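Local coordinates for protein trans-4-hydroxy-L-proline dehydratase (Clostridioides difficile 70-100-2010, PDB 6VXC) that catalyses, with a glycyl radical, the dehydration of trans-4-hydroxy-L-proline to (S)-1-pyrroline-5-carboxylate in anaerobic hydroxyproline breakdown, at residues A425-A431 with D752-F758; Q434-E438 with H715-G720; G440-D445 with R564-R568; I707-A711 with A747-M751. All coordinates share one frame; numbering follows the deposited sequence.

Contact 1 (A425-A431 with D752-F758); sequences AFYNTEA and DGHHIQF
F426 and I756 form an antiparallel hydrogen-bonded pair: F426 N donates to I756 O at 2.9 Å, and I756 N returns a bond to F426 O at 3.1 Å. The strand segments run at 166° to each other, and N428 N to H754 O, 3.0 Å, extends the ladder. Packing is dense here, and both faces are used. On one, F426 CE1 lies 3.7 Å from F758 CE2, with the ring planes inclined at 54° and the side chains crossing at about a right angle; helix 407-418 and F749 also pack on F426. On the other, Y427 and H755, a non-hydrogen-bonded pair, lie side by side and point the same way, so that Y427 CE1 comes within 3.4 Å of H755 CD2. Their polar ends look elsewhere: Y427 OH bonds to the backbone O of C454, the probable radical cysteine, and H755 ND1 to L723 N.

Toward D752, which is partly exposed, the contact thins. A431 CB remains 4.0 Å from G753 O, and D752 CA is 3.8 Å from N428 ND2. With CG anti to the backbone N (chi1 -179°), N428 swings its amide toward this end, where ND2 donates to G753 O at 2.9 Å, nearly in the amide plane. OD1 caps the following helix through weak bonds from E430 N and A431 N. Donor and acceptor ends thus have distinct partners, which probably sets the rotation of the amide.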
loop_
_atom_site.group_PDB
_atom_site.type_symbol
_atom_site.label_atom_id
_atom_site.label_comp_id
_atom_site.label_asym_id
_atom_site.label_seq_id
_atom_site.Cartn_x
_atom_site.Cartn_y
_atom_site.Cartn_z
ATOM N N ALA A 425 1.569 13.469 1.051
ATOM C CA ALA A 425 1.604 13.459 -0.396
ATOM C C ALA A 425 0.355 14.166 -0.922
ATOM O O ALA A 425 -0.642 14.321 -0.213
ATOM C CB ALA A 425 1.666 12.031 -0.933
ATOM N N PHE A 426 0.407 14.555 -2.189
ATOM C CA PHE A 426 -0.667 15.286 -2.847
ATOM C C PHE A 426 -1.239 14.442 -3.980
ATOM O O PHE A 426 -0.485 13.936 -4.811
ATOM C CB PHE A 426 -0.154 16.633 -3.390
ATOM C CG PHE A 426 0.482 17.522 -2.334
ATOM C CD1 PHE A 426 1.811 17.356 -1.974
ATOM C CD2 PHE A 426 -0.249 18.522 -1.720
ATOM C CE1 PHE A 426 2.400 18.169 -1.005
ATOM C CE2 PHE A 426 0.328 19.333 -0.760
ATOM C CZ PHE A 426 1.655 19.156 -0.393
ATOM N N TYR A 427 -2.567 14.319 -4.030
ATOM C CA TYR A 427 -3.272 13.573 -5.066
ATOM C C TYR A 427 -4.264 14.481 -5.780
ATOM O O TYR A 427 -4.923 15.307 -5.145
ATOM C CB TYR A 427 -4.037 12.361 -4.494
ATOM C CG TYR A 427 -3.183 11.385 -3.726
ATOM C CD1 TYR A 427 -2.346 10.498 -4.397
ATOM C CD2 TYR A 427 -3.233 11.334 -2.339
ATOM C CE1 TYR A 427 -1.544 9.609 -3.706
ATOM C CE2 TYR A 427 -2.446 10.449 -1.633
ATOM C CZ TYR A 427 -1.600 9.584 -2.324
ATOM O OH TYR A 427 -0.829 8.703 -1.618
ATOM N N ASN A 428 -4.393 14.288 -7.094
ATOM C CA ASN A 428 -5.231 15.119 -7.960
ATOM C C ASN A 428 -6.651 14.555 -7.990
ATOM O O ASN A 428 -6.909 13.528 -8.627
ATOM C CB ASN A 428 -4.630 15.186 -9.362
ATOM C CG ASN A 428 -5.430 16.063 -10.312
ATOM O OD1 ASN A 428 -6.534 16.491 -9.997
ATOM N ND2 ASN A 428 -4.846 16.366 -11.471
ATOM N N THR A 429 -7.572 15.239 -7.311
ATOM C CA THR A 429 -8.956 14.770 -7.238
ATOM C C THR A 429 -9.569 14.597 -8.621
ATOM O O THR A 429 -10.274 13.609 -8.875
ATOM C CB THR A 429 -9.799 15.732 -6.399
ATOM O OG1 THR A 429 -9.345 15.721 -5.042
ATOM C CG2 THR A 429 -11.280 15.369 -6.479
ATOM N N GLU A 430 -9.330 15.543 -9.527
ATOM C CA GLU A 430 -9.930 15.420 -10.853
ATOM C C GLU A 430 -9.356 14.235 -11.615
ATOM O O GLU A 430 -10.080 13.591 -12.372
ATOM C CB GLU A 430 -9.776 16.709 -11.665
ATOM C CG GLU A 430 -10.881 17.719 -11.327
ATOM C CD GLU A 430 -10.683 18.326 -9.948
ATOM O OE1 GLU A 430 -9.616 18.924 -9.753
ATOM O OE2 GLU A 430 -11.558 18.169 -9.062
ATOM N N ALA A 431 -8.068 13.928 -11.428
ATOM C CA ALA A 431 -7.508 12.746 -12.068
ATOM C C ALA A 431 -8.114 11.474 -11.492
ATOM O O ALA A 431 -8.519 10.573 -12.234
ATOM C CB ALA A 431 -5.983 12.742 -11.925
ATOM N N ASP A 752 -3.236 17.287 -15.438
ATOM C CA ASP A 752 -3.813 15.979 -15.113
ATOM C C ASP A 752 -2.797 14.974 -14.578
ATOM O O ASP A 752 -3.025 13.773 -14.655
ATOM C CB ASP A 752 -4.562 15.407 -16.323
ATOM C CG ASP A 752 -5.808 16.208 -16.654
ATOM O OD1 ASP A 752 -6.416 16.749 -15.708
ATOM O OD2 ASP A 752 -6.141 16.351 -17.841
ATOM N N GLY A 753 -1.695 15.446 -14.008
ATOM C CA GLY A 753 -0.840 14.566 -13.237
ATOM C C GLY A 753 -1.586 14.006 -12.042
ATOM O O GLY A 753 -2.518 14.608 -11.536
ATOM N N HIS A 754 -1.199 12.801 -11.634
ATOM C CA HIS A 754 -1.923 12.045 -10.622
ATOM C C HIS A 754 -1.487 12.368 -9.193
ATOM O O HIS A 754 -2.329 12.498 -8.298
ATOM C CB HIS A 754 -1.744 10.544 -10.892
ATOM C CG HIS A 754 -2.359 9.671 -9.854
ATOM N ND1 HIS A 754 -3.708 9.416 -9.796
ATOM C CD2 HIS A 754 -1.806 9.009 -8.813
ATOM C CE1 HIS A 754 -3.959 8.614 -8.776
ATOM N NE2 HIS A 754 -2.822 8.360 -8.157
ATOM N N HIS A 755 -0.180 12.477 -8.960
ATOM C CA HIS A 755 0.372 12.462 -7.617
ATOM C C HIS A 755 1.739 13.127 -7.610
ATOM O O HIS A 755 2.507 12.991 -8.562
ATOM C CB HIS A 755 0.494 11.020 -7.110
ATOM C CG HIS A 755 1.521 10.836 -6.039
ATOM N ND1 HIS A 755 2.846 10.562 -6.306
ATOM C CD2 HIS A 755 1.411 10.887 -4.692
ATOM C CE1 HIS A 755 3.507 10.440 -5.169
ATOM N NE2 HIS A 755 2.657 10.633 -4.173
ATOM N N ILE A 756 2.053 13.807 -6.508
ATOM C CA ILE A 756 3.406 14.288 -6.264
ATOM C C ILE A 756 3.622 14.358 -4.756
ATOM O O ILE A 756 2.697 14.653 -3.990
ATOM C CB ILE A 756 3.656 15.646 -6.980
ATOM C CG1 ILE A 756 5.149 16.016 -7.014
ATOM C CG2 ILE A 756 2.836 16.779 -6.373
ATOM C CD1 ILE A 756 5.437 17.146 -7.979
ATOM N N GLN A 757 4.859 14.088 -4.335
ATOM C CA GLN A 757 5.238 14.155 -2.929
ATOM C C GLN A 757 6.696 14.611 -2.848
ATOM O O GLN A 757 7.474 14.374 -3.770
ATOM C CB GLN A 757 5.059 12.808 -2.241
ATOM C CG GLN A 757 5.953 11.724 -2.806
ATOM C CD GLN A 757 5.544 10.329 -2.349
ATOM O OE1 GLN A 757 4.375 10.085 -2.030
ATOM N NE2 GLN A 757 6.513 9.424 -2.263
ATOM N N PHE A 758 7.071 15.244 -1.733
ATOM C CA PHE A 758 8.328 15.984 -1.644
ATOM C C PHE A 758 9.231 15.489 -0.515
ATOM O O PHE A 758 8.771 15.203 0.595
ATOM C CB PHE A 758 8.067 17.486 -1.438
ATOM C CG PHE A 758 7.201 18.105 -2.500
ATOM C CD1 PHE A 758 7.613 18.114 -3.834
ATOM C CD2 PHE A 758 5.975 18.680 -2.170
ATOM C CE1 PHE A 758 6.814 18.689 -4.820
ATOM C CE2 PHE A 758 5.162 19.256 -3.149
ATOM C CZ PHE A 758 5.587 19.264 -4.480
#

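Contact 2 (Q434-E438 with H715-G720); sequences QELME and HIKTGG
H715 O sits 3.4 Å from E435 CG, against the aliphatic part of the glutamate, while its own hydrogen bonds stay local: T718 OG1 donates to it at 2.9 Å, in the carbonyl plane on a lone pair, and T718 N donates as well. Next comes I716, whose CG2 packs 3.8 Å from Q434 CB. Its carbonyl points at the helix, and E435 CA approaches I716 O at 3.5 Å in a C-H...O contact with an angle of 158° at the hydrogen. One water lies 2.9 Å from both I716 O and E435 O and is placed to bridge the two backbones. Beyond K717, whose CB is directed away from the helix, T718 brings its carbonyl O to 3.4 Å from E435 CG, so two carbonyl oxygens border the same methylene. The T718 hydroxyl also accepts from G720 N at 2.9 Å, closing an ST turn over T718-G720. E435 OE1 ends 4.1 Å from G720 N.

The glutamate is extended beyond CG, which carries its buried carboxylate past the carbonyls to partners outside the segments: OE1 hydrogen-bonds with T457 OG1 and OE2 with H754 ND1. Both oxygens are thereby satisfied, while the segment 715-720 meets the aliphatic part of the chain.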
loop_
_atom_site.group_PDB
_atom_site.type_symbol
_atom_site.label_atom_id
_atom_site.label_comp_id
_atom_site.label_asym_id
_atom_site.label_seq_id
_atom_site.Cartn_x
_atom_site.Cartn_y
_atom_site.Cartn_z
ATOM N N GLN A 434 -11.651 10.870 -12.864
ATOM C CA GLN A 434 -11.628 10.455 -14.261
ATOM C C GLN A 434 -11.013 9.066 -14.434
ATOM O O GLN A 434 -11.497 8.271 -15.251
ATOM C CB GLN A 434 -10.906 11.520 -15.090
ATOM C CG GLN A 434 -11.801 12.722 -15.407
ATOM C CD GLN A 434 -11.066 13.868 -16.087
ATOM O OE1 GLN A 434 -9.918 14.157 -15.767
ATOM N NE2 GLN A 434 -11.680 14.436 -17.109
ATOM N N GLU A 435 -9.971 8.747 -13.658
ATOM C CA GLU A 435 -9.426 7.394 -13.668
ATOM C C GLU A 435 -10.512 6.377 -13.327
ATOM O O GLU A 435 -10.661 5.350 -14.006
ATOM C CB GLU A 435 -8.259 7.288 -12.682
ATOM C CG GLU A 435 -6.970 8.031 -13.106
ATOM C CD GLU A 435 -6.101 8.365 -11.906
ATOM O OE1 GLU A 435 -6.264 7.689 -10.865
ATOM O OE2 GLU A 435 -5.287 9.317 -11.981
ATOM N N LEU A 436 -11.285 6.657 -12.280
ATOM C CA LEU A 436 -12.354 5.755 -11.875
ATOM C C LEU A 436 -13.400 5.615 -12.967
ATOM O O LEU A 436 -13.857 4.506 -13.261
ATOM C CB LEU A 436 -12.970 6.250 -10.560
ATOM C CG LEU A 436 -12.046 6.086 -9.356
ATOM C CD1 LEU A 436 -12.516 6.912 -8.155
ATOM C CD2 LEU A 436 -11.957 4.612 -8.971
ATOM N N MET A 437 -13.809 6.731 -13.566
ATOM C CA MET A 437 -14.828 6.663 -14.605
ATOM C C MET A 437 -14.305 5.965 -15.853
ATOM O O MET A 437 -15.043 5.219 -16.501
ATOM C CB MET A 437 -15.355 8.059 -14.940
ATOM C CG MET A 437 -16.149 8.696 -13.794
ATOM S SD MET A 437 -16.834 10.272 -14.328
ATOM C CE MET A 437 -18.214 9.771 -15.268
ATOM N N GLU A 438 -13.035 6.175 -16.195
ATOM C CA GLU A 438 -12.470 5.436 -17.320
ATOM C C GLU A 438 -12.545 3.926 -17.092
ATOM O O GLU A 438 -12.751 3.165 -18.041
ATOM C CB GLU A 438 -11.029 5.878 -17.559
ATOM C CG GLU A 438 -10.259 5.038 -18.560
ATOM C CD GLU A 438 -10.720 5.204 -20.001
ATOM O OE1 GLU A 438 -10.082 4.602 -20.887
ATOM O OE2 GLU A 438 -11.670 5.965 -20.260
ATOM N N HIS A 715 -2.154 9.681 -17.340
ATOM C CA HIS A 715 -2.509 9.227 -16.003
ATOM C C HIS A 715 -3.945 8.726 -15.928
ATOM O O HIS A 715 -4.238 7.823 -15.142
ATOM C CB HIS A 715 -2.280 10.359 -14.997
ATOM C CG HIS A 715 -0.885 10.888 -15.035
ATOM N ND1 HIS A 715 0.110 10.399 -14.226
ATOM C CD2 HIS A 715 -0.299 11.812 -15.835
ATOM C CE1 HIS A 715 1.251 11.001 -14.516
ATOM N NE2 HIS A 715 1.029 11.867 -15.487
ATOM N N ILE A 716 -4.842 9.270 -16.751
ATOM C CA ILE A 716 -6.249 8.906 -16.629
ATOM C C ILE A 716 -6.472 7.432 -16.945
ATOM O O ILE A 716 -7.422 6.824 -16.439
ATOM C CB ILE A 716 -7.124 9.808 -17.513
ATOM C CG1 ILE A 716 -6.853 11.280 -17.211
ATOM C CG2 ILE A 716 -8.593 9.447 -17.335
ATOM C CD1 ILE A 716 -6.851 11.595 -15.753
ATOM N N LYS A 717 -5.615 6.839 -17.775
ATOM C CA LYS A 717 -5.706 5.433 -18.170
ATOM C C LYS A 717 -5.060 4.477 -17.177
ATOM O O LYS A 717 -5.001 3.280 -17.460
ATOM C CB LYS A 717 -5.071 5.241 -19.547
ATOM C CG LYS A 717 -5.850 5.902 -20.660
ATOM C CD LYS A 717 -5.177 5.682 -22.012
ATOM C CE LYS A 717 -5.970 6.386 -23.109
ATOM N NZ LYS A 717 -5.267 6.342 -24.414
ATOM N N THR A 718 -4.586 4.964 -16.033
ATOM C CA THR A 718 -3.968 4.130 -15.015
ATOM C C THR A 718 -4.826 4.103 -13.755
ATOM O O THR A 718 -5.805 4.842 -13.612
ATOM C CB THR A 718 -2.577 4.636 -14.631
ATOM O OG1 THR A 718 -2.713 5.791 -13.795
ATOM C CG2 THR A 718 -1.725 4.980 -15.871
ATOM N N GLY A 719 -4.418 3.249 -12.819
ATOM C CA GLY A 719 -4.929 3.298 -11.467
ATOM C C GLY A 719 -3.969 4.014 -10.536
ATOM O O GLY A 719 -3.899 3.689 -9.347
ATOM N N GLY A 720 -3.174 4.946 -11.076
ATOM C CA GLY A 720 -2.283 5.748 -10.263
ATOM C C GLY A 720 -0.810 5.660 -10.643
ATOM O O GLY A 720 -0.325 4.597 -11.044
HETATM O O HOH W 1 -8.303 4.254 -15.395
#

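Contact 3 (G440-D445 with R564-R568); sequences GKTIED and RYNTR
D445 OD2 is gripped by two donors from the opposing segment. Y565 OH gives the shorter bond, 2.5 Å, on the anti lone pair of the oxygen; R564 NH1 comes from the syn side at 3.0 Å, 20° out of the carboxylate plane, and makes a salt bridge. OD2 lies at the edge of the guanidinium, near its plane, and R564 NE is salt-bridged to D550, so the arginine is held from two directions. The Y565 hydroxyl also receives a long, weak bond from T442 N, 3.4 Å away.

The tyrosine ring is sandwiched. K441 CG stands over the centre of one face, 3.7 Å from the centroid and 9° off the ring normal, a clear CH-pi contact. R564 CG covers the opposite face, offset toward the rim. K441 bends at chi2 (73°) and then runs extended across the ring, so that NZ arrives 4.0 Å from T567 CG2; the ammonium itself is salt-bridged to E463, which also bonds T567 OG1.

T442 OG1 accepts from D445 N at 3.2 Å, an N-cap that steadies the helical turn bearing the aspartate. This cap and a Schellman end at G440 bracket the short link between helix 429-438 and helix 443-446. The link is set against the start of strand 565-573, which runs parallel to 463-472 and 657-661, as in the beta/alpha barrel core of glycyl radical enzymes.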
loop_
_atom_site.group_PDB
_atom_site.type_symbol
_atom_site.label_atom_id
_atom_site.label_comp_id
_atom_site.label_asym_id
_atom_site.label_seq_id
_atom_site.Cartn_x
_atom_site.Cartn_y
_atom_site.Cartn_z
ATOM N N GLY A 440 -14.943 2.411 -15.479
ATOM C CA GLY A 440 -16.330 1.985 -15.432
ATOM C C GLY A 440 -17.121 2.397 -14.199
ATOM O O GLY A 440 -18.283 2.007 -14.084
ATOM N N LYS A 441 -16.539 3.136 -13.262
ATOM C CA LYS A 441 -17.300 3.625 -12.118
ATOM C C LYS A 441 -18.264 4.727 -12.553
ATOM O O LYS A 441 -17.925 5.577 -13.382
ATOM C CB LYS A 441 -16.355 4.168 -11.040
ATOM C CG LYS A 441 -15.664 3.160 -10.165
ATOM C CD LYS A 441 -14.564 2.401 -10.897
ATOM C CE LYS A 441 -13.816 1.469 -9.934
ATOM N NZ LYS A 441 -12.760 0.680 -10.623
ATOM N N THR A 442 -19.466 4.724 -11.976
ATOM C CA THR A 442 -20.376 5.846 -12.181
ATOM C C THR A 442 -19.828 7.108 -11.494
ATOM O O THR A 442 -19.021 7.035 -10.563
ATOM C CB THR A 442 -21.774 5.502 -11.647
ATOM O OG1 THR A 442 -21.716 5.340 -10.224
ATOM C CG2 THR A 442 -22.302 4.211 -12.284
ATOM N N ILE A 443 -20.271 8.281 -11.964
ATOM C CA ILE A 443 -19.805 9.519 -11.328
ATOM C C ILE A 443 -20.232 9.543 -9.865
ATOM O O ILE A 443 -19.482 9.999 -8.991
ATOM C CB ILE A 443 -20.296 10.771 -12.087
ATOM C CG1 ILE A 443 -19.778 12.051 -11.422
ATOM C CG2 ILE A 443 -21.793 10.854 -12.124
ATOM C CD1 ILE A 443 -18.274 12.218 -11.461
ATOM N N GLU A 444 -21.420 9.014 -9.566
ATOM C CA GLU A 444 -21.859 8.977 -8.177
ATOM C C GLU A 444 -20.891 8.177 -7.313
ATOM O O GLU A 444 -20.545 8.595 -6.204
ATOM C CB GLU A 444 -23.255 8.372 -8.048
ATOM C CG GLU A 444 -23.647 8.240 -6.571
ATOM C CD GLU A 444 -25.111 7.948 -6.324
ATOM O OE1 GLU A 444 -25.788 7.462 -7.254
ATOM O OE2 GLU A 444 -25.588 8.227 -5.191
ATOM N N ASP A 445 -20.449 7.023 -7.804
ATOM C CA ASP A 445 -19.520 6.207 -7.037
ATOM C C ASP A 445 -18.113 6.790 -7.060
ATOM O O ASP A 445 -17.397 6.720 -6.059
ATOM C CB ASP A 445 -19.525 4.761 -7.562
ATOM C CG ASP A 445 -20.823 4.010 -7.235
ATOM O OD1 ASP A 445 -21.584 4.473 -6.352
ATOM O OD2 ASP A 445 -21.067 2.939 -7.841
ATOM N N ARG A 564 -18.853 -4.350 -5.855
ATOM C CA ARG A 564 -19.494 -3.789 -7.044
ATOM C C ARG A 564 -18.514 -3.704 -8.209
ATOM O O ARG A 564 -18.887 -3.933 -9.360
ATOM C CB ARG A 564 -20.079 -2.403 -6.753
ATOM C CG ARG A 564 -20.777 -1.749 -7.954
ATOM C CD ARG A 564 -21.501 -0.454 -7.534
ATOM N NE ARG A 564 -22.469 -0.714 -6.473
ATOM C CZ ARG A 564 -23.155 0.213 -5.801
ATOM N NH1 ARG A 564 -22.992 1.509 -6.064
ATOM N NH2 ARG A 564 -24.005 -0.167 -4.852
ATOM N N TYR A 565 -17.275 -3.334 -7.932
ATOM C CA TYR A 565 -16.247 -3.208 -8.951
ATOM C C TYR A 565 -15.087 -4.133 -8.623
ATOM O O TYR A 565 -14.726 -4.301 -7.457
ATOM C CB TYR A 565 -15.749 -1.759 -9.059
ATOM C CG TYR A 565 -16.850 -0.733 -9.281
ATOM C CD1 TYR A 565 -17.420 -0.547 -10.545
ATOM C CD2 TYR A 565 -17.296 0.060 -8.239
ATOM C CE1 TYR A 565 -18.399 0.388 -10.751
ATOM C CE2 TYR A 565 -18.293 1.000 -8.425
ATOM C CZ TYR A 565 -18.841 1.167 -9.684
ATOM O OH TYR A 565 -19.815 2.109 -9.886
ATOM N N ASN A 566 -14.485 -4.704 -9.661
ATOM C CA ASN A 566 -13.388 -5.643 -9.488
ATOM C C ASN A 566 -12.317 -5.359 -10.526
ATOM O O ASN A 566 -12.575 -5.385 -11.732
ATOM C CB ASN A 566 -13.879 -7.094 -9.568
ATOM C CG ASN A 566 -14.747 -7.461 -8.384
ATOM O OD1 ASN A 566 -14.247 -7.869 -7.339
ATOM N ND2 ASN A 566 -16.051 -7.271 -8.525
ATOM N N THR A 567 -11.137 -5.022 -10.037
ATOM C CA THR A 567 -9.974 -4.783 -10.870
ATOM C C THR A 567 -8.769 -5.454 -10.231
ATOM O O THR A 567 -8.740 -5.702 -9.028
ATOM C CB THR A 567 -9.705 -3.273 -11.055
ATOM O OG1 THR A 567 -9.576 -2.670 -9.769
ATOM C CG2 THR A 567 -10.841 -2.591 -11.803
ATOM N N ARG A 568 -7.768 -5.736 -11.061
ATOM C CA ARG A 568 -6.480 -6.268 -10.645
ATOM C C ARG A 568 -5.388 -5.496 -11.369
ATOM O O ARG A 568 -5.562 -5.097 -12.524
ATOM C CB ARG A 568 -6.346 -7.770 -10.968
ATOM C CG ARG A 568 -6.666 -8.683 -9.789
ATOM C CD ARG A 568 -6.713 -10.165 -10.146
ATOM N NE ARG A 568 -6.104 -10.969 -9.093
ATOM C CZ ARG A 568 -6.636 -11.137 -7.884
ATOM N NH1 ARG A 568 -7.778 -10.544 -7.572
ATOM N NH2 ARG A 568 -6.025 -11.894 -6.992
#

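Contact 4 (I707-A711 with A747-M751); sequences IKSCA and AYFNM
I707 lies against Y748, the two side chains sliding past each other in opposite directions, with I707 CB 3.6 Å from Y748 CD1. The isoleucine holds CG1 between its backbone N and carbonyl carbon (chi1 61°), and this sends CD1 across to the neighbouring helix, 3.8 Å from A747 CB. M751 crosses I707 at about a right angle and brings its methyl CE to 3.7 Å from I707 O.

K708 CB points away from the second helix, yet K708 CG still lies 4.2 Å from M751 CE, on the exposed side of the apolar patch.

Two helices of the glycine radical family region meet here near their C-terminal ends: 703-711 and 734-750. The second closes in a Schellman motif, with G753 N bonded to Y748 O and D752 N to F749 O. M751 is its first residue to leave helical backbone angles, so the last turn and its exit both take part in the packing.

At C710 the contact returns to the tyrosine. Y748 has CG anti to its backbone N (chi1 -173°), reaching far enough for its OH to lie 3.5 Å from C710 CB; the backbone O of C710 accepts from H715 NE2.

A711 presents its N at the edge of the Y748 ring and its methyl to M751, with A711 CB 3.7 Å from M751 CB. Beside them a water is placed to link the backbones, 2.8 Å from A711 O and 2.7 Å from M751 O.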
loop_
_atom_site.group_PDB
_atom_site.type_symbol
_atom_site.label_atom_id
_atom_site.label_comp_id
_atom_site.label_asym_id
_atom_site.label_seq_id
_atom_site.Cartn_x
_atom_site.Cartn_y
_atom_site.Cartn_z
ATOM N N ILE A 707 7.757 17.921 -14.370
ATOM C CA ILE A 707 6.305 17.706 -14.321
ATOM C C ILE A 707 5.712 17.790 -15.724
ATOM O O ILE A 707 4.725 17.117 -16.030
ATOM C CB ILE A 707 5.567 18.663 -13.349
ATOM C CG1 ILE A 707 5.737 20.135 -13.737
ATOM C CG2 ILE A 707 5.932 18.376 -11.871
ATOM C CD1 ILE A 707 4.676 21.075 -13.087
ATOM N N LYS A 708 6.330 18.558 -16.617
ATOM C CA LYS A 708 5.894 18.550 -18.010
ATOM C C LYS A 708 6.176 17.198 -18.676
ATOM O O LYS A 708 5.325 16.676 -19.397
ATOM C CB LYS A 708 6.575 19.697 -18.760
ATOM C CG LYS A 708 5.989 21.076 -18.461
ATOM C CD LYS A 708 6.426 22.067 -19.522
ATOM C CE LYS A 708 6.289 23.492 -19.052
ATOM N NZ LYS A 708 6.805 24.429 -20.091
ATOM N N SER A 709 7.341 16.592 -18.410
ATOM C CA SER A 709 7.601 15.247 -18.920
ATOM C C SER A 709 6.596 14.233 -18.359
ATOM O O SER A 709 6.006 13.445 -19.104
ATOM C CB SER A 709 9.033 14.823 -18.565
ATOM O OG SER A 709 10.025 15.436 -19.361
ATOM N N CYS A 710 6.382 14.252 -17.040
ATOM C CA CYS A 710 5.480 13.286 -16.414
ATOM C C CYS A 710 4.042 13.442 -16.898
ATOM O O CYS A 710 3.291 12.462 -16.930
ATOM C CB CYS A 710 5.534 13.431 -14.886
ATOM S SG CYS A 710 7.098 12.934 -14.166
ATOM N N ALA A 711 3.633 14.658 -17.246
ATOM C CA ALA A 711 2.266 14.867 -17.708
ATOM C C ALA A 711 2.008 14.275 -19.091
ATOM O O ALA A 711 0.842 14.107 -19.467
ATOM C CB ALA A 711 1.938 16.358 -17.711
ATOM N N ALA A 747 0.220 23.315 -10.977
ATOM C CA ALA A 747 0.620 23.225 -12.372
ATOM C C ALA A 747 0.570 21.780 -12.842
ATOM O O ALA A 747 -0.047 21.467 -13.865
ATOM C CB ALA A 747 2.024 23.802 -12.562
ATOM N N TYR A 748 1.168 20.879 -12.068
ATOM C CA TYR A 748 1.158 19.473 -12.445
ATOM C C TYR A 748 -0.270 18.965 -12.560
ATOM O O TYR A 748 -0.635 18.332 -13.551
ATOM C CB TYR A 748 1.937 18.652 -11.413
ATOM C CG TYR A 748 2.140 17.190 -11.796
ATOM C CD1 TYR A 748 2.463 16.823 -13.106
ATOM C CD2 TYR A 748 2.039 16.182 -10.838
ATOM C CE1 TYR A 748 2.665 15.489 -13.447
ATOM C CE2 TYR A 748 2.235 14.844 -11.170
ATOM C CZ TYR A 748 2.547 14.500 -12.474
ATOM O OH TYR A 748 2.737 13.172 -12.814
ATOM N N PHE A 749 -1.107 19.291 -11.573
ATOM C CA PHE A 749 -2.469 18.766 -11.566
ATOM C C PHE A 749 -3.314 19.417 -12.653
ATOM O O PHE A 749 -4.232 18.786 -13.195
ATOM C CB PHE A 749 -3.108 18.945 -10.183
ATOM C CG PHE A 749 -2.521 18.050 -9.106
ATOM C CD1 PHE A 749 -1.503 17.153 -9.393
ATOM C CD2 PHE A 749 -3.004 18.113 -7.806
ATOM C CE1 PHE A 749 -0.967 16.331 -8.404
ATOM C CE2 PHE A 749 -2.478 17.306 -6.805
ATOM C CZ PHE A 749 -1.459 16.412 -7.105
ATOM N N ASN A 750 -2.996 20.658 -13.021
ATOM C CA ASN A 750 -3.714 21.264 -14.123
ATOM C C ASN A 750 -3.435 20.547 -15.434
ATOM O O ASN A 750 -4.250 20.640 -16.350
ATOM C CB ASN A 750 -3.352 22.752 -14.264
ATOM C CG ASN A 750 -4.447 23.536 -14.951
ATOM O OD1 ASN A 750 -5.550 23.653 -14.422
ATOM N ND2 ASN A 750 -4.176 24.027 -16.145
ATOM N N MET A 751 -2.307 19.846 -15.544
ATOM C CA MET A 751 -2.008 18.994 -16.691
ATOM C C MET A 751 -2.453 17.549 -16.486
ATOM O O MET A 751 -2.056 16.677 -17.271
ATOM C CB MET A 751 -0.513 19.029 -17.003
ATOM C CG MET A 751 0.019 20.395 -17.373
ATOM S SD MET A 751 1.767 20.403 -17.793
ATOM C CE MET A 751 2.576 20.075 -16.243
HETATM O O HOH W 2 -1.403 14.117 -17.750
#

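Contacts 1, 2 and 4 are neighbours: the centre of contact 1 lies 12 Å from that of contact 2 and 10 Å from that of contact 4. Helix 429-438 serves contacts 1 and 2, and helix 734-750 leads from contact 4 into strand 755-759 of contact 1, which pairs antiparallel with 426-428. Contact 3 touches contact 2 through L436 O and K441 N but stays about 16 Å, nearest atoms, from contact 4. Along the chain, contact 1 encloses the others, contact 3 nests within contact 2 and closes before contact 4 opens, and contacts 2 and 4 interleave. Contacts 1 and 2 thus join the PFL-family and glycine radical regions beside the probable catalytic C454 and E456.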